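Local coordinates for protein 3-hydroxyadipyl-CoA dehydrogenase (Escherichia coli, PDB 3MOG) that oxidises (3S)-3-hydroxyadipyl-CoA to 3-oxoadipyl-CoA with NAD(+), a step of phenylacetate degradation, and works as a homotrimer, at residues 322-327 against 438-443; 444-449 against 462-467; 383-386 against 391-394. One frame throughout, in Å; residues are numbered along the deposited sequence.

Contact 1 (322-327 against 438-443); sequences LIETQG and WQRILR
Gln326 and Arg443 meet as two stacked plates: the amide and guanidinium planes differ by only 10°, and Gln326 CD sits 3.6 Å from Arg443 CZ, over the centre of that group. The bend of the arginine chain at chi3 turns the guanidinium broadside to the amide. Its N-H groups, lying in its own plane, therefore point past Gln326, and NH2 forms a salt bridge with Asp312. Glu324 and Arg440 pair differently, crossing at about a right angle with carboxylate and guanidinium planes 74° apart. The arginine, extended from CG to NE, presents its edge, and Arg440 NH1 donates to Glu324 OE2 at 3.0 Å in a salt bridge. The donor stands well above the carboxylate plane, and the N-H...O angle is 150°. Two waters continue this edge toward the backbone: one links Arg440 NH1, the other Arg440 NE, to Thr325 O. Thr325 itself closes an ST turn, its OG1 accepting from Gly327 N at 3.0 Å. This is a polar surface contact between domains, in which the end of strand 320-324 of the reduced Rossmann-fold domain meets helix 438-452 of the C-terminal 3-hydroxyacyl-CoA dehydrogenase domain.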
# COMPACT_ATOMS: atom_id res chain seq x y z
N LEU C 322 22.13 -15.54 -28.81
CA LEU C 322 21.03 -16.21 -28.15
C LEU C 322 21.35 -16.24 -26.67
O LEU C 322 22.30 -16.91 -26.23
CB LEU C 322 20.85 -17.63 -28.69
CG LEU C 322 19.74 -18.46 -28.03
CD1 LEU C 322 18.39 -17.89 -28.39
CD2 LEU C 322 19.83 -19.93 -28.41
N ILE C 323 20.58 -15.47 -25.89
CA ILE C 323 20.91 -15.20 -24.49
C ILE C 323 19.76 -15.66 -23.60
O ILE C 323 18.61 -15.27 -23.81
CB ILE C 323 21.24 -13.70 -24.26
CG1 ILE C 323 22.38 -13.25 -25.19
CG2 ILE C 323 21.62 -13.44 -22.80
CD1 ILE C 323 22.71 -11.74 -25.14
N GLU C 324 20.08 -16.55 -22.67
CA GLU C 324 19.16 -16.92 -21.60
C GLU C 324 18.79 -15.67 -20.78
O GLU C 324 19.67 -14.88 -20.46
CB GLU C 324 19.78 -17.99 -20.71
CG GLU C 324 19.89 -19.36 -21.39
CD GLU C 324 20.13 -20.48 -20.40
OE1 GLU C 324 21.24 -21.03 -20.40
OE2 GLU C 324 19.20 -20.80 -19.62
N THR C 325 17.51 -15.49 -20.49
CA THR C 325 17.04 -14.24 -19.83
C THR C 325 17.63 -14.03 -18.45
O THR C 325 17.68 -14.95 -17.62
CB THR C 325 15.48 -14.12 -19.77
OG1 THR C 325 15.13 -12.84 -19.24
CG2 THR C 325 14.83 -15.23 -18.91
N GLN C 326 18.14 -12.81 -18.25
CA GLN C 326 18.56 -12.28 -16.95
C GLN C 326 17.61 -11.13 -16.55
O GLN C 326 17.86 -10.39 -15.58
CB GLN C 326 20.00 -11.76 -17.05
CG GLN C 326 21.04 -12.83 -17.43
CD GLN C 326 22.41 -12.26 -17.78
OE1 GLN C 326 22.75 -11.13 -17.40
NE2 GLN C 326 23.22 -13.04 -18.49
N GLY C 327 16.55 -10.94 -17.33
CA GLY C 327 15.55 -9.92 -17.01
C GLY C 327 15.67 -8.64 -17.80
O GLY C 327 14.91 -7.69 -17.59
N TRP C 438 21.94 -19.04 -6.64
CA TRP C 438 21.48 -17.85 -5.92
C TRP C 438 21.83 -16.50 -6.55
O TRP C 438 21.02 -15.57 -6.55
CB TRP C 438 21.93 -17.90 -4.46
CG TRP C 438 21.44 -19.13 -3.73
CD1 TRP C 438 22.20 -20.17 -3.27
CD2 TRP C 438 20.07 -19.46 -3.41
NE1 TRP C 438 21.40 -21.12 -2.67
CE2 TRP C 438 20.10 -20.71 -2.73
CE3 TRP C 438 18.84 -18.83 -3.61
CZ2 TRP C 438 18.94 -21.32 -2.25
CZ3 TRP C 438 17.69 -19.45 -3.14
CH2 TRP C 438 17.75 -20.69 -2.47
N GLN C 439 23.04 -16.39 -7.12
CA GLN C 439 23.46 -15.17 -7.77
C GLN C 439 22.67 -14.93 -9.04
O GLN C 439 22.38 -13.78 -9.38
CB GLN C 439 24.95 -15.20 -8.09
CG GLN C 439 25.84 -15.08 -6.89
CD GLN C 439 27.26 -15.45 -7.22
OE1 GLN C 439 28.09 -14.58 -7.43
NE2 GLN C 439 27.53 -16.75 -7.29
N ARG C 440 22.34 -16.02 -9.71
CA ARG C 440 21.54 -15.97 -10.92
C ARG C 440 20.10 -15.50 -10.66
O ARG C 440 19.57 -14.69 -11.41
CB ARG C 440 21.52 -17.36 -11.58
CG ARG C 440 20.86 -17.36 -12.95
CD ARG C 440 21.04 -18.68 -13.66
NE ARG C 440 20.37 -18.61 -14.95
CZ ARG C 440 20.42 -19.57 -15.87
NH1 ARG C 440 19.75 -19.40 -17.00
NH2 ARG C 440 21.11 -20.69 -15.66
N ILE C 441 19.49 -16.02 -9.60
CA ILE C 441 18.14 -15.59 -9.20
C ILE C 441 18.18 -14.13 -8.76
O ILE C 441 17.32 -13.34 -9.15
CB ILE C 441 17.55 -16.49 -8.08
CG1 ILE C 441 17.41 -17.94 -8.56
CG2 ILE C 441 16.20 -15.93 -7.57
CD1 ILE C 441 16.64 -18.09 -9.85
N LEU C 442 19.20 -13.79 -7.97
CA LEU C 442 19.40 -12.41 -7.52
C LEU C 442 19.51 -11.41 -8.66
O LEU C 442 18.82 -10.40 -8.65
CB LEU C 442 20.63 -12.30 -6.61
CG LEU C 442 21.02 -10.90 -6.19
CD1 LEU C 442 20.04 -10.36 -5.13
CD2 LEU C 442 22.46 -10.85 -5.70
N ARG C 443 20.36 -11.70 -9.65
CA ARG C 443 20.58 -10.78 -10.77
C ARG C 443 19.29 -10.50 -11.57
O ARG C 443 19.01 -9.34 -11.91
CB ARG C 443 21.68 -11.33 -11.70
CG ARG C 443 21.94 -10.47 -12.94
CD ARG C 443 23.10 -11.01 -13.76
NE ARG C 443 22.95 -12.43 -14.07
CZ ARG C 443 23.90 -13.19 -14.60
NH1 ARG C 443 25.09 -12.68 -14.90
NH2 ARG C 443 23.66 -14.47 -14.84
O HOH W 1 17.39 -17.81 -17.72
O HOH W 2 19.51 -15.60 -15.84

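Contact 2 (444-449 against 462-467); sequences LLENLQ and LLRQRA
Leu463 reaches Leu445 across the gap between two helices whose segment axes come no nearer than 12.6 Å and run at 136° to each other. Such a separation is too wide for close backbone packing, and the nearest CA atoms, those of Leu445 and Leu463, are still 10.0 Å apart. The leucines bridge it with one methyl each, Leu463 CD2 standing 3.7 Å from Leu445 CD1. In Leu463, CG is anti to the backbone N, which carries the branch out to this meeting point, and both residues are buried.

One position on, Arg464 supplies the polar half of the contact. Its chain is extended from CG to NE and brings the guanidinium edge to Glu446, where Arg464 NH1 donates to Glu446 OE2 at 2.8 Å with an N-H...O angle of 157°. The acceptor lies close to the guanidinium plane, while the donor approaches OE2 on its anti side and 32° out of the carboxylate plane. This one pair carries the salt bridge, for Arg464 NH2 stays 4.0 Å from Glu446 OE2. A water continues the same edge: it accepts from Arg464 NH2 at 2.8 Å and from Gln449 NE2 at 2.7 Å, joining two donors that stand 4.3 Å apart. The third nitrogen, NE, is used between subunits, donating to the backbone O of His451 of a second subunit, so all three guanidinium nitrogens have partners.

Within the chain, helix 390-406 lies against the apolar side of the pair, with Asn399 touching both Leu445 and Leu463, while Pro459 of the loop between the two helices packs on Glu446 and Gln449. Helices 438-452 and 461-473 thus follow one another in the C-terminal helical domain, beside helix 390-406 and at a subunit interface.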
# COMPACT_ATOMS: atom_id res chain seq x y z
N LEU C 444 18.54 -11.56 -11.84
CA LEU C 444 17.26 -11.49 -12.52
C LEU C 444 16.27 -10.58 -11.79
O LEU C 444 15.75 -9.62 -12.37
CB LEU C 444 16.71 -12.90 -12.65
CG LEU C 444 15.28 -13.18 -13.13
CD1 LEU C 444 15.00 -12.56 -14.46
CD2 LEU C 444 15.15 -14.68 -13.24
N LEU C 445 16.04 -10.85 -10.50
CA LEU C 445 15.11 -10.05 -9.72
C LEU C 445 15.53 -8.58 -9.63
O LEU C 445 14.67 -7.70 -9.74
CB LEU C 445 14.85 -10.68 -8.33
CG LEU C 445 14.07 -12.01 -8.33
CD1 LEU C 445 14.03 -12.63 -6.98
CD2 LEU C 445 12.64 -11.86 -8.82
N GLU C 446 16.83 -8.32 -9.48
CA GLU C 446 17.37 -6.94 -9.50
C GLU C 446 17.06 -6.24 -10.81
O GLU C 446 16.68 -5.06 -10.80
CB GLU C 446 18.88 -6.89 -9.24
CG GLU C 446 19.28 -7.11 -7.79
CD GLU C 446 20.79 -7.05 -7.56
OE1 GLU C 446 21.54 -7.57 -8.40
OE2 GLU C 446 21.22 -6.49 -6.53
N ASN C 447 17.20 -6.96 -11.92
CA ASN C 447 16.86 -6.40 -13.24
C ASN C 447 15.37 -6.13 -13.37
O ASN C 447 14.97 -5.07 -13.84
CB ASN C 447 17.33 -7.31 -14.37
CG ASN C 447 18.80 -7.09 -14.72
OD1 ASN C 447 19.32 -5.98 -14.60
ND2 ASN C 447 19.46 -8.15 -15.13
N LEU C 448 14.54 -7.09 -12.95
CA LEU C 448 13.09 -6.87 -12.92
C LEU C 448 12.69 -5.67 -12.06
O LEU C 448 11.88 -4.85 -12.48
CB LEU C 448 12.36 -8.13 -12.47
CG LEU C 448 12.51 -9.33 -13.41
CD1 LEU C 448 11.79 -10.50 -12.84
CD2 LEU C 448 11.94 -9.02 -14.80
N GLN C 449 13.32 -5.56 -10.88
CA GLN C 449 13.08 -4.47 -9.92
C GLN C 449 13.47 -3.13 -10.53
O GLN C 449 12.74 -2.16 -10.40
CB GLN C 449 13.87 -4.71 -8.62
CG GLN C 449 13.75 -3.60 -7.56
CD GLN C 449 14.81 -3.70 -6.47
OE1 GLN C 449 14.58 -3.33 -5.32
NE2 GLN C 449 16.00 -4.23 -6.83
N LEU C 462 17.43 -12.43 2.66
CA LEU C 462 18.06 -13.77 2.66
C LEU C 462 18.57 -14.21 1.28
O LEU C 462 19.55 -14.96 1.18
CB LEU C 462 17.12 -14.85 3.24
CG LEU C 462 17.67 -16.26 3.46
CD1 LEU C 462 18.87 -16.24 4.43
CD2 LEU C 462 16.59 -17.20 3.97
N LEU C 463 17.93 -13.74 0.21
CA LEU C 463 18.44 -13.98 -1.12
C LEU C 463 19.79 -13.30 -1.31
O LEU C 463 20.73 -13.96 -1.76
CB LEU C 463 17.45 -13.59 -2.23
CG LEU C 463 17.86 -13.76 -3.70
CD1 LEU C 463 18.24 -15.19 -4.07
CD2 LEU C 463 16.76 -13.28 -4.63
N ARG C 464 19.89 -12.01 -0.97
CA ARG C 464 21.20 -11.32 -1.04
C ARG C 464 22.25 -12.05 -0.20
O ARG C 464 23.38 -12.25 -0.64
CB ARG C 464 21.15 -9.85 -0.59
CG ARG C 464 20.08 -8.99 -1.29
CD ARG C 464 20.32 -7.50 -1.06
NE ARG C 464 19.38 -6.69 -1.82
CZ ARG C 464 19.55 -6.31 -3.09
NH1 ARG C 464 20.65 -6.63 -3.76
NH2 ARG C 464 18.61 -5.57 -3.67
N GLN C 465 21.83 -12.47 1.00
CA GLN C 465 22.66 -13.21 1.93
C GLN C 465 23.15 -14.52 1.32
O GLN C 465 24.33 -14.85 1.45
CB GLN C 465 21.88 -13.47 3.23
CG GLN C 465 22.58 -14.30 4.31
CD GLN C 465 21.78 -14.32 5.64
OE1 GLN C 465 21.81 -15.32 6.38
NE2 GLN C 465 21.07 -13.22 5.93
N ARG C 466 22.27 -15.23 0.63
CA ARG C 466 22.67 -16.50 0.01
C ARG C 466 23.50 -16.34 -1.27
O ARG C 466 24.33 -17.20 -1.57
CB ARG C 466 21.48 -17.43 -0.21
CG ARG C 466 21.01 -18.05 1.09
CD ARG C 466 20.18 -19.28 0.85
NE ARG C 466 19.81 -19.88 2.11
CZ ARG C 466 19.01 -20.94 2.27
NH1 ARG C 466 18.46 -21.54 1.22
NH2 ARG C 466 18.76 -21.38 3.49
N ALA C 467 23.28 -15.25 -2.00
CA ALA C 467 24.07 -14.93 -3.18
C ALA C 467 25.51 -14.62 -2.78
O ALA C 467 26.45 -15.09 -3.41
CB ALA C 467 23.48 -13.77 -3.94
O HOH W 3 18.49 -3.96 -5.93

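Contact 3 (383-386 against 391-394); sequences ADYP and WRTV
A buried face-on contact between an arginine and a tyrosine, with a hydrogen bond to a backbone carbonyl beside it, joins the loop after strand 378-381 to the first turns of helix 390-406. The Tyr385 ring and Arg392 guanidinium planes are nearly parallel, 8° apart, and Arg392 NH1 comes within 3.2 Å of Tyr385 CZ. The overlap is offset: NH1 lies over the ring face toward its rim, while Tyr385 OH lies over the guanidinium, also toward the rim. With CG anti to the backbone N (chi1 177°) and the chain extended to NE, Arg392 stretches from the helix to the loop. Arg392 NH1 then donates to Pro386 O at 3.0 Å, with an N-H...O angle of 154° and the acceptor near the guanidinium plane.

The loop is the passage from the reduced Rossmann-fold domain into the helical C-terminal domain, so the arginine of the first helix beyond the junction reaches back to grip the connection just before it. This placement leaves Tyr385 OH 3.3 Å from Arg392 NH2, but the angle is too poor for a bond; a water serves the two instead, donating to Tyr385 OH at 2.7 Å and accepting weakly from NH2. The guanidinium has further partners in Glu201, which forms a salt bridge with NE, and in the hydroxyls of Tyr452 and Tyr457, bonded to NH1 and NH2 respectively.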
# COMPACT_ATOMS: atom_id res chain seq x y z
N ALA C 383 6.07 -12.00 -26.62
CA ALA C 383 6.57 -10.63 -26.59
C ALA C 383 7.90 -10.52 -25.82
O ALA C 383 8.25 -11.40 -25.04
CB ALA C 383 5.52 -9.68 -26.02
N ASP C 384 8.64 -9.44 -26.08
CA ASP C 384 9.93 -9.16 -25.47
C ASP C 384 9.71 -8.63 -24.04
O ASP C 384 9.81 -7.43 -23.76
CB ASP C 384 10.71 -8.17 -26.36
CG ASP C 384 12.19 -8.11 -26.02
OD1 ASP C 384 12.70 -8.93 -25.23
OD2 ASP C 384 12.87 -7.21 -26.57
N TYR C 385 9.43 -9.57 -23.15
CA TYR C 385 8.96 -9.32 -21.80
C TYR C 385 10.09 -9.66 -20.81
O TYR C 385 10.59 -10.78 -20.81
CB TYR C 385 7.77 -10.23 -21.58
CG TYR C 385 6.98 -10.06 -20.30
CD1 TYR C 385 6.35 -8.84 -19.98
CD2 TYR C 385 6.79 -11.15 -19.44
CE1 TYR C 385 5.59 -8.71 -18.83
CE2 TYR C 385 6.03 -11.02 -18.28
CZ TYR C 385 5.43 -9.80 -17.99
OH TYR C 385 4.68 -9.68 -16.85
N PRO C 386 10.49 -8.67 -19.98
CA PRO C 386 11.56 -8.83 -18.99
C PRO C 386 11.40 -10.09 -18.15
O PRO C 386 10.33 -10.33 -17.59
CB PRO C 386 11.40 -7.58 -18.12
CG PRO C 386 10.90 -6.55 -19.05
CD PRO C 386 9.96 -7.30 -19.99
N TRP C 391 11.41 -18.30 -15.93
CA TRP C 391 12.42 -17.78 -15.02
C TRP C 391 11.86 -16.71 -14.10
O TRP C 391 12.18 -16.70 -12.92
CB TRP C 391 13.70 -17.32 -15.74
CG TRP C 391 14.59 -18.51 -16.02
CD1 TRP C 391 14.51 -19.36 -17.08
CD2 TRP C 391 15.63 -19.01 -15.17
NE1 TRP C 391 15.46 -20.35 -16.97
CE2 TRP C 391 16.16 -20.16 -15.81
CE3 TRP C 391 16.18 -18.59 -13.95
CZ2 TRP C 391 17.21 -20.90 -15.25
CZ3 TRP C 391 17.23 -19.32 -13.40
CH2 TRP C 391 17.74 -20.47 -14.06
N ARG C 392 10.99 -15.86 -14.65
CA ARG C 392 10.35 -14.79 -13.88
C ARG C 392 9.48 -15.35 -12.75
O ARG C 392 9.52 -14.86 -11.61
CB ARG C 392 9.54 -13.89 -14.82
CG ARG C 392 8.78 -12.77 -14.13
CD ARG C 392 8.55 -11.64 -15.07
NE ARG C 392 7.68 -10.63 -14.48
CZ ARG C 392 7.42 -9.45 -15.04
NH1 ARG C 392 8.00 -9.15 -16.19
NH2 ARG C 392 6.59 -8.58 -14.44
N THR C 393 8.72 -16.42 -13.07
CA THR C 393 7.78 -17.05 -12.13
C THR C 393 8.52 -17.86 -11.06
O THR C 393 8.15 -17.82 -9.87
CB THR C 393 6.78 -17.98 -12.87
OG1 THR C 393 6.02 -17.22 -13.82
CG2 THR C 393 5.83 -18.66 -11.90
N VAL C 394 9.55 -18.59 -11.47
CA VAL C 394 10.26 -19.47 -10.53
C VAL C 394 11.10 -18.63 -9.56
O VAL C 394 11.05 -18.88 -8.37
CB VAL C 394 11.07 -20.57 -11.25
CG1 VAL C 394 11.85 -21.38 -10.24
CG2 VAL C 394 10.13 -21.50 -12.06
O HOH W 4 4.46 -7.13 -15.94

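In the fold
Contacts 1 and 3 both join the reduced Rossmann-fold domain to the C-terminal helical domain, with centres about 11 Å apart, whereas contact 2 lies wholly in the helical domain. Along the chain, contact 3 falls between the two segments of contact 1, and contact 2 follows both. Helix 438-452 serves contacts 1 and 2, whose centres are about 10 Å apart; a probable hydrogen bond from Asn447 ND2 to Gln326 O links them. Trp391 packs against Arg440 and Ile441, tying contact 3 to contact 1, and Leu448 meets Pro386 between contacts 2 and 3. The helix therefore connects the domain junction with the subunit interface of the trimer.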